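Local coordinates for protein alpha-toxin (Clostridium novyi, PDB 2VK9) that belongs to the large clostridial toxins and carries a catalytic domain of the GT-A fold together with an N-terminal helical domain, at residues L79-R84 with T487-I491; I109-L114 with K230-I234; E115-M119 with L324-Y328. One frame throughout, in Å; residues are numbered along the deposited sequence.

The chain first runs through the N-terminal helices. Residues 79-84, on helix 69-90, meet 487-491 some 400 residues later, so interaction 1 closes a very long loop. It ties an N-terminal helix to the end of helix 477-488. Interactions 2 and 3 both lie within that loop, and their centres are over 40 Å from that of interaction 1. They share helix 111-123. Interaction 2 joins its start to the end of helix 217-234, and interaction 3 joins the following turn to loop 324-328. Their segments alternate along the chain, so the two contacts cross. Their centres are about 11 Å apart, and both lie in the GT-A domain.

Interaction 1: residues L79-R84 with T487-I491; sequences LYSELR and TYHFI
Leu79 begins the contact against the ring of Phe490. Its CB lies 4.0 Å from Phe490 CE1, and its carbonyl O comes to the ring edge in the ring plane. That same O accepts the helical hydrogen bond from Leu83 N.

Tyr80 comes next, among three aromatic side chains. Its CG is anti to its carbonyl carbon (chi1 -59°), which sends the ring toward the 487-491 segment. The Tyr80 and Tyr488 rings are near parallel, with planes at 24°, but slid apart until they barely overlap. Their centroids are 5.2 Å apart. Tyr488 OH reaches back to the root of the Tyr80 side chain, 3.4 Å from Tyr80 CB. The imidazole of His489 meets Tyr80 obliquely, with NE2 over one face of the phenol, though the exact closeness of these two rings is doubtful. Phe490 CE1 lies at the edge of the Tyr80 ring, 3.9 Å from Tyr80 CD1.

Leu83 meets Phe490 from the opposite direction, with its CD1 branch at Phe490 CZ. At Arg84 the aliphatic part does the touching: CG lies in the plane of the Tyr488 ring, 3.9 Å from Tyr488 CE1.

Helix 42-62 also touches Phe490, which has a left-handed backbone conformation (phi 58°) just after helix 477-488. No hydrogen bond joins the segments. Tyr80, Tyr488 and His489 form an aromatic cluster that joins N-terminal helix 69-90 to the end of helix 477-488.

Interaction 2: residues I109-L114 with K230-I234; sequences ISDQSL and KMIAI
Lys230 reaches across to Ile109 and Asp111, and has more surface buried here than any other residue. Its CG is anti to the backbone N (chi1 -162°), and the chain stays extended from there to the amine. NZ gives a hydrogen bond to Ile109 O at 2.8 Å, with the donor tilted 35° from the carbonyl plane. It also forms a salt bridge with Asp111 OD1, which it meets nearly along the C-O axis of the carboxylate. Two acceptors therefore grip one amine, and the carboxylate probably helps to keep it charged.

Ile109 uses both its backbone and its side chain. While its O holds the amine, its CG2 branch packs 3.8 Å from Lys230 CD and 3.8 Å from Met231 SD. The Ile109 and Lys230 side chains cross at about a right angle.

Ile234 extends the apolar part, its CG2 meeting Leu114 CD2. Leu114 CD1 also lies 3.9 Å from Lys230 CE, so Leu114 CD1 and Ile109 CG2 both pack on the aliphatic lysine chain.

Ser110 occupies the N-cap position of helix 111-123, so the lysine meets that helix at its start. The C-terminal part of helix 217-234 lies alongside. Strand 128-133 also packs here: Leu131 touches Ile109 and Ile234, and Tyr133 touches Met231.

Interaction 3: residues E115-M119 with L324-Y328; sequences EYYNM and LMNNY
Glu115 makes the polar part of the contact with the backbone of Asn326 and Asn327. Its OE2 accepts a hydrogen bond from Asn326 N at 2.7 Å. This N-H comes from the syn side, 21° out of the carboxylate plane, and the bond is bent. A weak second bond comes from Asn327 N to the same OE2, at 3.1 Å. One carboxylate oxygen thus takes two consecutive amides of the loop.

Two methionines, Met119 and Met325, carry most of the apolar part, with Leu324 and the Tyr116 ring. Met325 crosses Glu115 obliquely, with CG 3.8 Å from Glu115 CB, and carries its CE on to the CD2 side of the Tyr116 ring. With chi1 at -178° Met119 swings its CG opposite the backbone N, and bends beyond CG bring CE to Met325 SD and within 3.7 Å of Leu324 CB.

The Tyr116 and Tyr328 side chains cross at about a right angle. Tyr116 OH lies at the edge of the Tyr328 ring, in its plane, 3.6 Å from Tyr328 CE2. The two hydroxyls bond to other backbone amides, Tyr116 OH to Asp519 N and Tyr328 OH to His518 N.

Helix 111-123 links the adjacent parallel strands 99-103 and 128-133, a beta-alpha-beta crossover of the Rossmann-like GT-A sheet. Here its side chains hold the loop after helix 307-321.

Interaction 1: residues L79-R84 with T487-I491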
loop_
_atom_site.group_PDB
_atom_site.type_symbol
_atom_site.label_atom_id
_atom_site.label_comp_id
_atom_site.label_asym_id
_atom_site.label_seq_id
_atom_site.Cartn_x
_atom_site.Cartn_y
_atom_site.Cartn_z
ATOM N N LEU A 79 3.358 -4.925 28.682
ATOM C CA LEU A 79 4.406 -5.164 27.699
ATOM C C LEU A 79 4.237 -4.224 26.499
ATOM O O LEU A 79 5.217 -3.757 25.926
ATOM C CB LEU A 79 4.382 -6.617 27.233
ATOM C CG LEU A 79 4.422 -7.732 28.274
ATOM C CD1 LEU A 79 4.249 -9.080 27.585
ATOM C CD2 LEU A 79 5.706 -7.704 29.089
ATOM N N TYR A 80 2.983 -3.955 26.136
ATOM C CA TYR A 80 2.652 -3.039 25.057
ATOM C C TYR A 80 3.016 -1.614 25.442
ATOM O O TYR A 80 3.569 -0.861 24.641
ATOM C CB TYR A 80 1.157 -3.100 24.736
ATOM C CG TYR A 80 0.626 -4.459 24.326
ATOM C CD1 TYR A 80 1.432 -5.377 23.656
ATOM C CD2 TYR A 80 -0.703 -4.810 24.575
ATOM C CE1 TYR A 80 0.943 -6.609 23.272
ATOM C CE2 TYR A 80 -1.199 -6.037 24.185
ATOM C CZ TYR A 80 -0.370 -6.931 23.536
ATOM O OH TYR A 80 -0.841 -8.155 23.143
ATOM N N SER A 81 2.692 -1.242 26.676
ATOM C CA SER A 81 3.021 0.084 27.183
ATOM C C SER A 81 4.519 0.249 27.292
ATOM O O SER A 81 5.036 1.355 27.163
ATOM C CB SER A 81 2.370 0.321 28.544
ATOM O OG SER A 81 0.982 0.560 28.384
ATOM N N GLU A 82 5.210 -0.858 27.533
ATOM C CA GLU A 82 6.652 -0.847 27.615
ATOM C C GLU A 82 7.233 -0.760 26.212
ATOM O O GLU A 82 8.257 -0.115 26.007
ATOM C CB GLU A 82 7.163 -2.086 28.352
ATOM C CG GLU A 82 8.672 -2.114 28.573
ATOM C CD GLU A 82 9.152 -1.193 29.695
ATOM O OE1 GLU A 82 8.331 -0.454 30.298
ATOM O OE2 GLU A 82 10.371 -1.224 29.984
ATOM N N LEU A 83 6.570 -1.405 25.254
ATOM C CA LEU A 83 6.969 -1.327 23.850
ATOM C C LEU A 83 6.841 0.117 23.385
ATOM O O LEU A 83 7.766 0.660 22.789
ATOM C CB LEU A 83 6.098 -2.245 22.993
ATOM C CG LEU A 83 6.657 -2.868 21.712
ATOM C CD1 LEU A 83 5.635 -3.789 21.122
ATOM C CD2 LEU A 83 6.995 -1.849 20.686
ATOM N N ARG A 84 5.697 0.725 23.694
ATOM C CA ARG A 84 5.433 2.135 23.424
ATOM C C ARG A 84 6.508 3.072 23.961
ATOM O O ARG A 84 6.895 4.015 23.273
ATOM C CB ARG A 84 4.068 2.540 23.980
ATOM C CG ARG A 84 2.931 2.150 23.077
ATOM C CD ARG A 84 1.573 2.400 23.699
ATOM N NE ARG A 84 1.179 3.809 23.666
ATOM C CZ ARG A 84 0.058 4.283 24.218
ATOM N NH1 ARG A 84 -0.787 3.453 24.842
ATOM N NH2 ARG A 84 -0.227 5.585 24.154
ATOM N N THR A 487 4.483 -6.330 14.846
ATOM C CA THR A 487 5.523 -5.712 15.644
ATOM C C THR A 487 5.024 -5.416 17.057
ATOM O O THR A 487 5.680 -5.762 18.042
ATOM C CB THR A 487 6.045 -4.413 14.970
ATOM O OG1 THR A 487 6.581 -4.721 13.679
ATOM C CG2 THR A 487 7.134 -3.758 15.808
ATOM N N TYR A 488 3.853 -4.801 17.140
ATOM C CA TYR A 488 3.332 -4.300 18.398
ATOM C C TYR A 488 2.873 -5.416 19.342
ATOM O O TYR A 488 2.953 -5.270 20.567
ATOM C CB TYR A 488 2.212 -3.297 18.119
ATOM C CG TYR A 488 1.619 -2.609 19.330
ATOM C CD1 TYR A 488 2.290 -1.571 19.984
ATOM C CD2 TYR A 488 0.361 -2.982 19.805
ATOM C CE1 TYR A 488 1.721 -0.934 21.095
ATOM C CE2 TYR A 488 -0.212 -2.356 20.905
ATOM C CZ TYR A 488 0.465 -1.336 21.540
ATOM O OH TYR A 488 -0.137 -0.742 22.627
ATOM N N HIS A 489 2.408 -6.526 18.769
ATOM C CA HIS A 489 1.916 -7.658 19.553
ATOM C C HIS A 489 2.900 -8.825 19.621
ATOM O O HIS A 489 2.523 -9.931 20.024
ATOM C CB HIS A 489 0.548 -8.143 19.041
ATOM C CG HIS A 489 -0.599 -7.251 19.417
ATOM N ND1 HIS A 489 -1.755 -7.172 18.670
ATOM C CD2 HIS A 489 -0.762 -6.388 20.450
ATOM C CE1 HIS A 489 -2.582 -6.306 19.228
ATOM N NE2 HIS A 489 -2.003 -5.817 20.311
ATOM N N PHE A 490 4.150 -8.582 19.233
ATOM C CA PHE A 490 5.216 -9.583 19.335
ATOM C C PHE A 490 4.957 -10.898 18.596
ATOM O O PHE A 490 5.434 -11.947 19.018
ATOM C CB PHE A 490 5.519 -9.892 20.795
ATOM C CG PHE A 490 5.710 -8.683 21.640
ATOM C CD1 PHE A 490 4.691 -8.234 22.463
ATOM C CD2 PHE A 490 6.919 -7.997 21.629
ATOM C CE1 PHE A 490 4.866 -7.114 23.260
ATOM C CE2 PHE A 490 7.098 -6.870 22.417
ATOM C CZ PHE A 490 6.071 -6.431 23.238
ATOM N N ILE A 491 4.211 -10.841 17.498
ATOM C CA ILE A 491 3.930 -12.031 16.700
ATOM C C ILE A 491 4.469 -11.874 15.272
ATOM O O ILE A 491 5.208 -10.927 14.987
ATOM C CB ILE A 491 2.423 -12.386 16.725
ATOM C CG1 ILE A 491 1.573 -11.220 16.190
ATOM C CG2 ILE A 491 2.011 -12.792 18.153
ATOM C CD1 ILE A 491 0.068 -11.332 16.450
#

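Interaction 2: residues I109-L114 with K230-I234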
loop_
_atom_site.group_PDB
_atom_site.type_symbol
_atom_site.label_atom_id
_atom_site.label_comp_id
_atom_site.label_asym_id
_atom_site.label_seq_id
_atom_site.Cartn_x
_atom_site.Cartn_y
_atom_site.Cartn_z
ATOM N N ILE A 109 4.591 9.067 -18.000
ATOM C CA ILE A 109 4.291 9.857 -16.814
ATOM C C ILE A 109 3.490 11.095 -17.268
ATOM O O ILE A 109 3.638 11.547 -18.409
ATOM C CB ILE A 109 5.584 10.187 -16.014
ATOM C CG1 ILE A 109 5.249 10.710 -14.618
ATOM C CG2 ILE A 109 6.494 11.140 -16.777
ATOM C CD1 ILE A 109 6.451 10.768 -13.672
ATOM N N SER A 110 2.612 11.604 -16.402
ATOM C CA SER A 110 1.808 12.775 -16.743
ATOM C C SER A 110 2.591 14.040 -16.440
ATOM O O SER A 110 3.588 14.003 -15.711
ATOM C CB SER A 110 0.484 12.773 -15.987
ATOM O OG SER A 110 0.670 13.176 -14.650
ATOM N N ASP A 111 2.143 15.156 -17.009
ATOM C CA ASP A 111 2.810 16.435 -16.808
ATOM C C ASP A 111 2.555 17.013 -15.424
ATOM O O ASP A 111 3.383 17.753 -14.904
ATOM C CB ASP A 111 2.408 17.433 -17.896
ATOM C CG ASP A 111 3.014 17.099 -19.258
ATOM O OD1 ASP A 111 3.763 16.094 -19.357
ATOM O OD2 ASP A 111 2.748 17.846 -20.228
ATOM N N GLN A 112 1.417 16.677 -14.820
ATOM C CA GLN A 112 1.158 17.092 -13.446
ATOM C C GLN A 112 2.172 16.462 -12.503
ATOM O O GLN A 112 2.687 17.135 -11.609
ATOM C CB GLN A 112 -0.255 16.732 -12.996
ATOM C CG GLN A 112 -1.339 17.626 -13.557
ATOM C CD GLN A 112 -1.874 17.139 -14.908
ATOM O OE1 GLN A 112 -1.279 16.272 -15.578
ATOM N NE2 GLN A 112 -3.013 17.704 -15.316
ATOM N N SER A 113 2.461 15.174 -12.715
ATOM C CA SER A 113 3.456 14.461 -11.912
ATOM C C SER A 113 4.822 15.121 -11.981
ATOM O O SER A 113 5.524 15.157 -10.974
ATOM C CB SER A 113 3.576 12.999 -12.331
ATOM O OG SER A 113 2.378 12.288 -12.076
ATOM N N LEU A 114 5.194 15.641 -13.155
ATOM C CA LEU A 114 6.454 16.381 -13.314
ATOM C C LEU A 114 6.479 17.660 -12.485
ATOM O O LEU A 114 7.543 18.095 -12.044
ATOM C CB LEU A 114 6.731 16.731 -14.775
ATOM C CG LEU A 114 6.906 15.627 -15.801
ATOM C CD1 LEU A 114 7.408 16.185 -17.081
ATOM C CD2 LEU A 114 7.856 14.601 -15.328
ATOM N N LYS A 230 10.928 10.620 -22.136
ATOM C CA LYS A 230 10.387 11.474 -21.119
ATOM C C LYS A 230 11.032 11.143 -19.773
ATOM O O LYS A 230 11.436 12.040 -19.042
ATOM C CB LYS A 230 8.864 11.354 -21.070
ATOM C CG LYS A 230 8.209 12.503 -20.346
ATOM C CD LYS A 230 6.709 12.416 -20.362
ATOM C CE LYS A 230 6.137 13.713 -19.822
ATOM N NZ LYS A 230 4.662 13.719 -19.810
ATOM N N MET A 231 11.155 9.852 -19.468
ATOM C CA MET A 231 11.800 9.412 -18.243
ATOM C C MET A 231 13.283 9.812 -18.191
ATOM O O MET A 231 13.770 10.241 -17.140
ATOM C CB MET A 231 11.621 7.907 -18.051
ATOM C CG MET A 231 10.174 7.421 -18.103
ATOM S SD MET A 231 9.042 8.274 -16.972
ATOM C CE MET A 231 9.458 7.547 -15.391
ATOM N N ILE A 232 13.990 9.690 -19.315
ATOM C CA ILE A 232 15.377 10.183 -19.407
ATOM C C ILE A 232 15.475 11.664 -19.096
ATOM O O ILE A 232 16.397 12.094 -18.415
ATOM C CB ILE A 232 16.036 9.922 -20.786
ATOM C CG1 ILE A 232 16.362 8.441 -20.958
ATOM C CG2 ILE A 232 17.334 10.692 -20.922
ATOM C CD1 ILE A 232 16.323 7.988 -22.403
ATOM N N ALA A 233 14.513 12.434 -19.587
ATOM C CA ALA A 233 14.514 13.885 -19.442
ATOM C C ALA A 233 14.338 14.348 -18.002
ATOM O O ALA A 233 14.811 15.427 -17.643
ATOM C CB ALA A 233 13.446 14.496 -20.314
ATOM N N ILE A 234 13.648 13.554 -17.186
ATOM C CA ILE A 234 13.432 13.905 -15.774
ATOM C C ILE A 234 14.502 13.279 -14.889
ATOM O O ILE A 234 14.582 13.566 -13.701
ATOM C CB ILE A 234 12.027 13.502 -15.270
ATOM C CG1 ILE A 234 11.797 12.005 -15.481
ATOM C CG2 ILE A 234 10.974 14.297 -15.981
ATOM C CD1 ILE A 234 10.412 11.540 -15.147
#

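Interaction 3: residues E115-M119 with L324-Y328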
loop_
_atom_site.group_PDB
_atom_site.type_symbol
_atom_site.label_atom_id
_atom_site.label_comp_id
_atom_site.label_asym_id
_atom_site.label_seq_id
_atom_site.Cartn_x
_atom_site.Cartn_y
_atom_site.Cartn_z
ATOM N N GLU A 115 5.306 18.259 -12.291
ATOM C CA GLU A 115 5.165 19.440 -11.450
ATOM C C GLU A 115 5.298 19.052 -9.981
ATOM O O GLU A 115 6.066 19.680 -9.247
ATOM C CB GLU A 115 3.823 20.129 -11.698
ATOM C CG GLU A 115 3.698 20.856 -13.035
ATOM C CD GLU A 115 4.041 22.353 -12.967
ATOM O OE1 GLU A 115 5.079 22.736 -12.353
ATOM O OE2 GLU A 115 3.269 23.150 -13.554
ATOM N N TYR A 116 4.569 18.011 -9.563
ATOM C CA TYR A 116 4.606 17.534 -8.176
ATOM C C TYR A 116 6.020 17.130 -7.778
ATOM O O TYR A 116 6.479 17.422 -6.680
ATOM C CB TYR A 116 3.680 16.331 -7.966
ATOM C CG TYR A 116 2.192 16.607 -7.964
ATOM C CD1 TYR A 116 1.349 15.959 -7.067
ATOM C CD2 TYR A 116 1.619 17.492 -8.875
ATOM C CE1 TYR A 116 -0.035 16.191 -7.076
ATOM C CE2 TYR A 116 0.244 17.733 -8.889
ATOM C CZ TYR A 116 -0.576 17.078 -7.992
ATOM O OH TYR A 116 -1.932 17.311 -8.034
ATOM N N TYR A 117 6.697 16.450 -8.691
ATOM C CA TYR A 117 8.037 15.948 -8.463
ATOM C C TYR A 117 8.995 17.102 -8.267
ATOM O O TYR A 117 9.868 17.062 -7.403
ATOM C CB TYR A 117 8.451 15.125 -9.668
ATOM C CG TYR A 117 9.785 14.430 -9.576
ATOM C CD1 TYR A 117 10.066 13.536 -8.544
ATOM C CD2 TYR A 117 10.742 14.631 -10.554
ATOM C CE1 TYR A 117 11.275 12.881 -8.490
ATOM C CE2 TYR A 117 11.943 13.990 -10.514
ATOM C CZ TYR A 117 12.212 13.112 -9.484
ATOM O OH TYR A 117 13.431 12.479 -9.464
ATOM N N ASN A 118 8.808 18.137 -9.080
ATOM C CA ASN A 118 9.594 19.350 -8.992
ATOM C C ASN A 118 9.360 20.079 -7.671
ATOM O O ASN A 118 10.254 20.733 -7.141
ATOM C CB ASN A 118 9.246 20.264 -10.158
ATOM C CG ASN A 118 10.135 21.481 -10.217
ATOM O OD1 ASN A 118 11.348 21.360 -10.361
ATOM N ND2 ASN A 118 9.540 22.663 -10.091
ATOM N N MET A 119 8.142 19.964 -7.157
ATOM C CA MET A 119 7.751 20.624 -5.933
ATOM C C MET A 119 8.538 20.011 -4.770
ATOM O O MET A 119 9.120 20.721 -3.952
ATOM C CB MET A 119 6.247 20.465 -5.753
ATOM C CG MET A 119 5.658 21.135 -4.533
ATOM S SD MET A 119 5.376 22.893 -4.737
ATOM C CE MET A 119 4.781 22.918 -6.422
ATOM N N LEU A 324 4.364 28.434 -7.885
ATOM C CA LEU A 324 5.033 27.166 -7.633
ATOM C C LEU A 324 4.796 26.116 -8.723
ATOM O O LEU A 324 5.508 25.126 -8.797
ATOM C CB LEU A 324 4.585 26.607 -6.282
ATOM C CG LEU A 324 4.984 27.407 -5.050
ATOM C CD1 LEU A 324 4.641 26.628 -3.810
ATOM C CD2 LEU A 324 6.469 27.724 -5.089
ATOM N N MET A 325 3.789 26.334 -9.556
ATOM C CA MET A 325 3.370 25.370 -10.564
ATOM C C MET A 325 2.676 26.120 -11.688
ATOM O O MET A 325 1.913 27.053 -11.440
ATOM C CB MET A 325 2.374 24.386 -9.954
ATOM C CG MET A 325 2.967 23.102 -9.431
ATOM S SD MET A 325 1.934 22.451 -8.114
ATOM C CE MET A 325 1.923 20.719 -8.507
ATOM N N ASN A 326 2.930 25.715 -12.923
ATOM C CA ASN A 326 2.312 26.382 -14.058
ATOM C C ASN A 326 0.920 25.887 -14.419
ATOM O O ASN A 326 0.178 26.564 -15.132
ATOM C CB ASN A 326 3.227 26.309 -15.269
ATOM C CG ASN A 326 4.162 27.484 -15.345
ATOM O OD1 ASN A 326 3.794 28.609 -14.976
ATOM N ND2 ASN A 326 5.381 27.243 -15.832
ATOM N N ASN A 327 0.560 24.715 -13.918
ATOM C CA ASN A 327 -0.658 24.068 -14.353
ATOM C C ASN A 327 -1.428 23.554 -13.154
ATOM O O ASN A 327 -1.669 22.358 -13.017
ATOM C CB ASN A 327 -0.311 22.937 -15.332
ATOM C CG ASN A 327 -1.517 22.424 -16.105
ATOM O OD1 ASN A 327 -2.587 23.037 -16.097
ATOM N ND2 ASN A 327 -1.345 21.285 -16.777
ATOM N N TYR A 328 -1.795 24.472 -12.270
ATOM C CA TYR A 328 -2.596 24.115 -11.112
ATOM C C TYR A 328 -3.729 25.120 -10.955
ATOM O O TYR A 328 -3.617 26.072 -10.174
ATOM C CB TYR A 328 -1.716 24.049 -9.864
ATOM C CG TYR A 328 -2.210 23.093 -8.804
ATOM C CD1 TYR A 328 -2.890 23.563 -7.683
ATOM C CD2 TYR A 328 -1.995 21.722 -8.916
ATOM C CE1 TYR A 328 -3.342 22.695 -6.700
ATOM C CE2 TYR A 328 -2.445 20.846 -7.942
ATOM C CZ TYR A 328 -3.116 21.341 -6.836
ATOM O OH TYR A 328 -3.566 20.492 -5.859
#